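Local coordinates for peptidoglycan synthetase penicillin-binding protein 3 (Bifidobacterium adolescentis, PDB 4YE5) that probably binds penicillin and, as a member of the transpeptidase family, is thought to cross-link peptidoglycan in cell-wall synthesis, at residues G153-V163 / T263-K272; T24-I35 / G138-R148. All blocks are in the same frame, centred on the assembly; numbering follows the deposited sequence.

Contact 1: G153-V163 / T263-K272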
# COMPACT_ATOMS: atom_id res chain seq x y z
N GLY A 153 -4.84 12.56 8.52
CA GLY A 153 -3.65 12.75 9.35
C GLY A 153 -2.68 11.56 9.36
O GLY A 153 -2.04 11.25 8.35
N THR A 154 -2.58 10.90 10.50
CA THR A 154 -1.68 9.75 10.67
C THR A 154 -2.18 8.43 10.10
O THR A 154 -1.40 7.47 9.99
CB THR A 154 -1.36 9.50 12.17
OG1 THR A 154 -2.59 9.25 12.86
CG2 THR A 154 -0.67 10.72 12.78
N LEU A 155 -3.47 8.36 9.76
CA LEU A 155 -4.02 7.10 9.24
C LEU A 155 -3.21 6.60 8.04
O LEU A 155 -3.00 7.34 7.10
CB LEU A 155 -5.50 7.25 8.84
CG LEU A 155 -6.14 5.97 8.29
CD1 LEU A 155 -6.43 4.97 9.41
CD2 LEU A 155 -7.41 6.30 7.52
N MSE A 156 -2.74 5.36 8.11
CA MSE A 156 -1.91 4.76 7.05
C MSE A 156 -0.87 5.74 6.44
O MSE A 156 -0.65 5.75 5.23
CB MSE A 156 -2.80 4.11 5.96
CG MSE A 156 -3.67 5.10 5.13
SE MSE A 156 -4.78 4.21 3.75
CE MSE A 156 -6.49 4.78 4.43
N GLY A 157 -0.23 6.54 7.29
CA GLY A 157 0.60 7.65 6.82
C GLY A 157 1.75 7.24 5.92
O GLY A 157 1.98 7.84 4.88
N SER A 158 2.46 6.18 6.30
CA SER A 158 3.63 5.79 5.52
C SER A 158 3.22 4.97 4.32
O SER A 158 3.98 4.86 3.33
CB SER A 158 4.63 5.01 6.38
OG SER A 158 4.00 3.84 6.90
N LEU A 159 2.03 4.38 4.37
CA LEU A 159 1.50 3.69 3.19
C LEU A 159 1.09 4.70 2.10
O LEU A 159 1.27 4.44 0.92
CB LEU A 159 0.29 2.82 3.56
CG LEU A 159 -0.31 1.96 2.44
CD1 LEU A 159 0.72 1.02 1.84
CD2 LEU A 159 -1.53 1.19 2.93
N LEU A 160 0.48 5.80 2.50
CA LEU A 160 0.14 6.87 1.56
C LEU A 160 1.43 7.51 1.04
O LEU A 160 1.56 7.76 -0.15
CB LEU A 160 -0.73 7.93 2.25
CG LEU A 160 -2.19 7.47 2.40
CD1 LEU A 160 -3.00 8.46 3.22
CD2 LEU A 160 -2.82 7.28 1.03
N GLY A 161 2.38 7.74 1.94
CA GLY A 161 3.66 8.29 1.56
C GLY A 161 3.64 9.81 1.57
O GLY A 161 3.29 10.43 2.59
N GLY A 162 3.98 10.42 0.43
CA GLY A 162 4.03 11.88 0.34
C GLY A 162 4.57 12.35 -1.00
O GLY A 162 5.04 11.54 -1.82
N VAL A 163 4.49 13.66 -1.24
CA VAL A 163 5.04 14.26 -2.46
C VAL A 163 6.15 15.28 -2.13
O VAL A 163 6.22 15.79 -1.01
CB VAL A 163 3.94 14.96 -3.28
CG1 VAL A 163 2.83 13.97 -3.65
CG2 VAL A 163 3.36 16.13 -2.50
N THR A 263 3.63 5.54 14.14
CA THR A 263 2.66 6.62 13.98
C THR A 263 3.30 7.78 13.22
O THR A 263 4.17 8.46 13.75
CB THR A 263 2.11 7.06 15.34
OG1 THR A 263 1.42 5.95 15.93
CG2 THR A 263 1.14 8.24 15.19
N THR A 264 2.92 7.98 11.96
CA THR A 264 3.47 9.09 11.19
C THR A 264 2.36 9.82 10.44
O THR A 264 1.41 9.19 9.95
CB THR A 264 4.56 8.62 10.17
OG1 THR A 264 3.94 8.12 8.98
CG2 THR A 264 5.44 7.50 10.75
N GLU A 265 2.45 11.14 10.39
CA GLU A 265 1.53 11.95 9.59
C GLU A 265 1.73 11.62 8.11
O GLU A 265 2.88 11.58 7.64
CB GLU A 265 1.77 13.44 9.83
CG GLU A 265 1.25 13.95 11.17
CD GLU A 265 -0.26 14.19 11.15
OE1 GLU A 265 -0.82 14.33 10.04
OE2 GLU A 265 -0.88 14.25 12.23
N ALA A 266 0.64 11.40 7.38
CA ALA A 266 0.76 11.18 5.94
C ALA A 266 1.39 12.42 5.31
O ALA A 266 1.04 13.54 5.67
CB ALA A 266 -0.61 10.90 5.32
N GLY A 267 2.33 12.22 4.39
CA GLY A 267 2.95 13.37 3.72
C GLY A 267 4.09 14.04 4.47
O GLY A 267 4.72 14.95 3.94
N SER A 268 4.37 13.60 5.70
CA SER A 268 5.46 14.16 6.50
C SER A 268 6.83 13.62 6.07
O SER A 268 6.91 12.65 5.32
CB SER A 268 5.25 13.81 7.97
OG SER A 268 5.49 12.43 8.17
N ASP A 269 7.90 14.25 6.56
CA ASP A 269 9.26 13.77 6.30
C ASP A 269 9.42 12.33 6.79
O ASP A 269 10.05 11.50 6.13
CB ASP A 269 10.29 14.65 7.02
CG ASP A 269 10.25 16.11 6.56
OD1 ASP A 269 10.06 16.35 5.35
OD2 ASP A 269 10.41 17.01 7.41
N GLN A 270 8.88 12.07 7.98
CA GLN A 270 8.89 10.72 8.57
C GLN A 270 8.27 9.70 7.63
O GLN A 270 8.79 8.61 7.43
CB GLN A 270 8.06 10.69 9.85
CG GLN A 270 8.71 11.23 11.09
CD GLN A 270 7.70 11.40 12.23
OE1 GLN A 270 7.27 12.51 12.52
NE2 GLN A 270 7.31 10.28 12.85
N ALA A 271 7.12 10.07 7.06
CA ALA A 271 6.40 9.16 6.17
C ALA A 271 7.20 8.93 4.91
O ALA A 271 7.26 7.83 4.39
CB ALA A 271 5.04 9.72 5.84
N LYS A 272 7.85 9.99 4.43
CA LYS A 272 8.63 9.90 3.20
C LYS A 272 9.98 9.20 3.41
O LYS A 272 10.61 8.76 2.45
CB LYS A 272 8.81 11.29 2.56
CG LYS A 272 7.48 11.97 2.23
CD LYS A 272 7.64 13.30 1.45
CE LYS A 272 7.92 14.47 2.35
NZ LYS A 272 7.81 15.78 1.59
O HOH W 1 0.75 6.38 11.02
O HOH W 2 6.35 5.72 2.75
O HOH W 3 3.85 15.25 1.18

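Contact 2: T24-I35 / G138-R148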
# COMPACT_ATOMS: atom_id res chain seq x y z
N THR A 24 8.06 32.57 -26.28
CA THR A 24 7.89 32.33 -24.86
C THR A 24 6.93 31.17 -24.65
O THR A 24 5.83 31.17 -25.19
CB THR A 24 7.34 33.58 -24.17
OG1 THR A 24 8.25 34.66 -24.36
CG2 THR A 24 7.15 33.33 -22.68
N THR A 25 7.35 30.18 -23.86
CA THR A 25 6.48 29.06 -23.57
C THR A 25 6.04 29.07 -22.12
O THR A 25 6.85 29.20 -21.20
CB THR A 25 7.15 27.72 -23.89
OG1 THR A 25 7.45 27.68 -25.29
CG2 THR A 25 6.22 26.56 -23.53
N VAL A 26 4.73 28.95 -21.91
CA VAL A 26 4.18 28.92 -20.57
C VAL A 26 3.66 27.53 -20.30
O VAL A 26 2.88 26.98 -21.08
CB VAL A 26 3.03 29.97 -20.41
CG1 VAL A 26 2.36 29.81 -19.07
CG2 VAL A 26 3.57 31.39 -20.57
N THR A 27 4.09 26.94 -19.19
CA THR A 27 3.61 25.62 -18.78
C THR A 27 2.26 25.69 -18.10
O THR A 27 2.05 26.49 -17.18
CB THR A 27 4.61 24.98 -17.81
OG1 THR A 27 5.90 24.97 -18.42
CG2 THR A 27 4.18 23.56 -17.42
N LEU A 28 1.32 24.88 -18.57
CA LEU A 28 0.04 24.73 -17.89
C LEU A 28 0.13 23.45 -17.05
O LEU A 28 0.01 22.35 -17.58
CB LEU A 28 -1.08 24.63 -18.91
CG LEU A 28 -1.09 25.78 -19.94
CD1 LEU A 28 -2.21 25.56 -20.93
CD2 LEU A 28 -1.27 27.11 -19.24
N LYS A 29 0.39 23.59 -15.76
CA LYS A 29 0.64 22.41 -14.94
C LYS A 29 -0.63 21.61 -14.68
O LYS A 29 -1.65 22.18 -14.28
CB LYS A 29 1.33 22.78 -13.63
CG LYS A 29 1.43 21.58 -12.69
CD LYS A 29 2.64 21.63 -11.77
CE LYS A 29 2.85 20.28 -11.09
NZ LYS A 29 4.29 20.09 -10.77
N ALA A 30 -0.59 20.30 -14.93
CA ALA A 30 -1.70 19.41 -14.58
C ALA A 30 -1.90 19.38 -13.06
O ALA A 30 -0.93 19.39 -12.31
CB ALA A 30 -1.43 17.98 -15.10
N ARG A 31 -3.16 19.36 -12.62
CA ARG A 31 -3.46 19.23 -11.19
C ARG A 31 -3.44 17.76 -10.77
O ARG A 31 -3.93 16.87 -11.48
CB ARG A 31 -4.82 19.84 -10.87
CG ARG A 31 -4.97 21.29 -11.35
CD ARG A 31 -6.40 21.79 -11.22
NE ARG A 31 -6.90 21.67 -9.85
CZ ARG A 31 -8.19 21.64 -9.52
NH1 ARG A 31 -9.12 21.72 -10.46
NH2 ARG A 31 -8.54 21.51 -8.25
N ARG A 32 -2.86 17.50 -9.60
CA ARG A 32 -2.71 16.14 -9.12
C ARG A 32 -4.06 15.51 -8.75
O ARG A 32 -4.89 16.14 -8.11
CB ARG A 32 -1.76 16.11 -7.94
CG ARG A 32 -1.29 14.70 -7.57
CD ARG A 32 -0.17 14.74 -6.55
NE ARG A 32 0.33 13.40 -6.28
CZ ARG A 32 1.21 12.77 -7.05
NH1 ARG A 32 1.67 13.37 -8.16
NH2 ARG A 32 1.61 11.54 -6.73
N GLY A 33 -4.26 14.26 -9.14
CA GLY A 33 -5.46 13.53 -8.78
C GLY A 33 -5.55 13.18 -7.30
O GLY A 33 -4.58 13.33 -6.55
N LYS A 34 -6.72 12.73 -6.88
CA LYS A 34 -6.94 12.35 -5.49
C LYS A 34 -6.62 10.88 -5.24
O LYS A 34 -6.57 10.06 -6.17
CB LYS A 34 -8.39 12.61 -5.05
CG LYS A 34 -8.99 13.97 -5.44
CD LYS A 34 -10.38 14.12 -4.81
CE LYS A 34 -11.38 14.80 -5.74
NZ LYS A 34 -10.89 16.08 -6.35
N ILE A 35 -6.40 10.56 -3.97
CA ILE A 35 -6.40 9.17 -3.52
C ILE A 35 -7.59 9.00 -2.59
O ILE A 35 -7.82 9.83 -1.71
CB ILE A 35 -5.10 8.80 -2.78
CG1 ILE A 35 -3.90 8.95 -3.71
CG2 ILE A 35 -5.21 7.33 -2.24
CD1 ILE A 35 -2.54 9.03 -3.00
N GLY A 138 2.03 35.45 -21.77
CA GLY A 138 3.44 35.63 -22.00
C GLY A 138 4.01 36.50 -20.90
O GLY A 138 5.00 36.13 -20.27
N ILE A 139 3.38 37.63 -20.63
CA ILE A 139 3.96 38.60 -19.68
C ILE A 139 3.67 38.22 -18.24
O ILE A 139 4.54 38.31 -17.38
CB ILE A 139 3.45 40.02 -19.96
CG1 ILE A 139 3.75 40.38 -21.42
CG2 ILE A 139 4.08 41.03 -18.97
CD1 ILE A 139 3.12 41.64 -21.86
N VAL A 140 2.45 37.80 -17.99
CA VAL A 140 2.06 37.36 -16.66
C VAL A 140 1.53 35.93 -16.79
O VAL A 140 0.80 35.61 -17.73
CB VAL A 140 0.96 38.28 -16.09
CG1 VAL A 140 0.54 37.82 -14.72
CG2 VAL A 140 1.45 39.72 -16.05
N TYR A 141 1.91 35.06 -15.86
CA TYR A 141 1.39 33.70 -15.85
C TYR A 141 1.25 33.15 -14.43
O TYR A 141 1.80 33.70 -13.46
CB TYR A 141 2.24 32.76 -16.72
CG TYR A 141 3.70 32.68 -16.32
CD1 TYR A 141 4.62 33.60 -16.82
CD2 TYR A 141 4.16 31.68 -15.45
CE1 TYR A 141 5.96 33.54 -16.47
CE2 TYR A 141 5.51 31.62 -15.10
CZ TYR A 141 6.40 32.55 -15.61
OH TYR A 141 7.73 32.50 -15.27
N ALA A 142 0.49 32.07 -14.34
CA ALA A 142 0.17 31.46 -13.06
C ALA A 142 0.95 30.16 -12.86
O ALA A 142 0.99 29.31 -13.75
CB ALA A 142 -1.32 31.18 -13.00
N GLU A 143 1.57 30.01 -11.69
CA GLU A 143 2.24 28.75 -11.35
C GLU A 143 1.44 28.02 -10.27
O GLU A 143 1.29 28.51 -9.16
CB GLU A 143 3.69 28.98 -10.90
CG GLU A 143 4.68 29.03 -12.08
CD GLU A 143 6.13 29.32 -11.67
OE1 GLU A 143 6.38 29.66 -10.49
OE2 GLU A 143 7.02 29.20 -12.55
N LEU A 144 0.91 26.85 -10.62
CA LEU A 144 0.10 26.04 -9.72
C LEU A 144 0.90 25.55 -8.51
O LEU A 144 2.00 25.02 -8.66
CB LEU A 144 -0.48 24.85 -10.48
CG LEU A 144 -1.21 23.80 -9.64
CD1 LEU A 144 -2.53 24.36 -9.13
CD2 LEU A 144 -1.43 22.51 -10.44
N SER A 145 0.37 25.76 -7.31
CA SER A 145 1.07 25.36 -6.09
C SER A 145 0.89 23.86 -5.89
O SER A 145 -0.03 23.25 -6.45
CB SER A 145 0.53 26.08 -4.85
OG SER A 145 0.14 25.08 -3.89
N ASN A 146 1.74 23.25 -5.08
CA ASN A 146 1.69 21.78 -4.95
C ASN A 146 1.37 21.27 -3.57
O ASN A 146 1.67 20.11 -3.24
CB ASN A 146 2.98 21.15 -5.45
CG ASN A 146 3.22 21.41 -6.91
OD1 ASN A 146 2.55 20.84 -7.77
ND2 ASN A 146 4.16 22.29 -7.21
N GLU A 147 0.75 22.12 -2.75
CA GLU A 147 0.34 21.70 -1.42
C GLU A 147 -0.55 20.44 -1.49
O GLU A 147 -1.50 20.39 -2.27
CB GLU A 147 -0.40 22.82 -0.70
CG GLU A 147 -0.70 22.47 0.77
CD GLU A 147 -1.33 23.63 1.55
OE1 GLU A 147 -2.07 24.43 0.94
OE2 GLU A 147 -1.08 23.72 2.77
N ARG A 148 -0.22 19.44 -0.68
CA ARG A 148 -0.94 18.16 -0.67
C ARG A 148 -1.49 17.93 0.74
O ARG A 148 -0.73 17.94 1.71
CB ARG A 148 0.02 17.03 -1.05
CG ARG A 148 -0.61 15.64 -1.29
CD ARG A 148 -1.31 15.58 -2.63
NE ARG A 148 -1.63 14.23 -3.10
CZ ARG A 148 -2.57 13.95 -4.00
NH1 ARG A 148 -3.30 14.94 -4.52
NH2 ARG A 148 -2.79 12.70 -4.40
O HOH W 4 0.29 28.46 -16.07
O HOH W 5 0.73 26.20 -13.70

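Contact 1: G153-V163 / T263-K272
Lys272 reaches from the short helix 269-273 to the strand that begins at Gly162, and its chain shows how a long side chain can serve as a strap. From CB, which makes no close approach of its own, CG lies anti to the carbonyl carbon and rests 3.9 Å from Gly162 CA. CD continues past that glycine to stand 3.8 Å from Val163 O. The bend at chi3 (-83°) turns CE and then NZ toward that oxygen, and NZ donates to Val163 O at 3.0 Å, tilted from the carbonyl plane.

Ahead of the helix, the backbone does the gripping. Ala266 N gives an almost straight bond (170° at the hydrogen) to Gly153 O at 2.9 Å, approaching from above the carbonyl plane. Gly267 N meets Gly161 O at 2.7 Å, close to the C=O axis but bent at the hydrogen (135°). Between them Ala266 CB lies 3.8 Å from Gly157 CA; with no side chain on Gly157 to run into Thr264 O, the backbones can come this near. Waters bridge Ser158 O to Ala271 O and Val163 N to Gly267 O.

Ser268 OG donates to Glu265 O in the carbonyl plane and accepts from Ala271 N. The arrangement is that of a type II beta turn, Glu265 to Ser268, running into an N-capped helix; here it joins a segment of the dimerisation domain to one of the transpeptidase domain.

Contact 2: T24-I35 / G138-R148
Val26 and Tyr141 face each other between two edge strands that run side by side, 24-28 from one antiparallel sheet and 140-144 from another, in the dimerisation domain of this penicillin-binding protein. The segments point nearly the same way, 17° apart, yet no direct backbone hydrogen bond joins them.

Water supplies the backbone link instead. One molecule donates to both Thr27 O and Ala142 O; a second donates to Ala142 O, accepts from Leu144 N and takes a weak bond from Lys29 N.

Side-chain packing fills in between. Val26 CG1 meets Tyr141 CB obliquely at 3.8 Å. Leu144 CD2 enters among Lys29 CG (3.8 Å), Ala30 O and Arg31 CG (3.9 Å), its side chain lying across those of Lys29 and Arg31 at about a right angle.

A polar neighbour follows: the extended Lys29 chain passes Asn146, with CE 3.4 Å from OD1, while Lys29 NZ is hydrogen-bonded to Asp166 O and Asn146 ND2 makes a weak hydrogen bond to Ala165 O.

Charged groups close the far end. Arg32 CD sits over the centre of one face of the Arg148 guanidinium, 3.6 Å from CZ, and the two guanidinium planes stand 81° apart. Glu174 salt-bridges both NE atoms, OE1 to Arg32 and OE2 to Arg148, a single carboxylate that would partly offset their like charges. Ser46 OG also bonds Arg148 NH1. The bend of Arg148 at chi2 (75°) carries its end toward Gly33, where NH1 and NH2, each 2.9 Å from Gly33 O, grip that one oxygen near the guanidinium plane.

Overall arrangement
From the N terminus, the chain lays down segment 24-35 and then makes a long excursion through strands 42-46, 50-54 and 117-123 and several helices before 138-148 returns to close contact 2. After a gap of four residues contact 1 opens at 153-163, whose partner 263-272 comes after helix 221-238 and strands 242-249 and 255-260. The two loops are in series, neither nested nor crossed. Their centres lie about 24 Å apart, yet they touch: Val163 packs on Arg32 and Arg148, and Leu160 on Ile35. Contact 2 ties two antiparallel sheet edges and runs into the mixed sheet, where strand 42-46 lies between 35-36 and 148-149; contact 1 links that region to the transpeptidase domain.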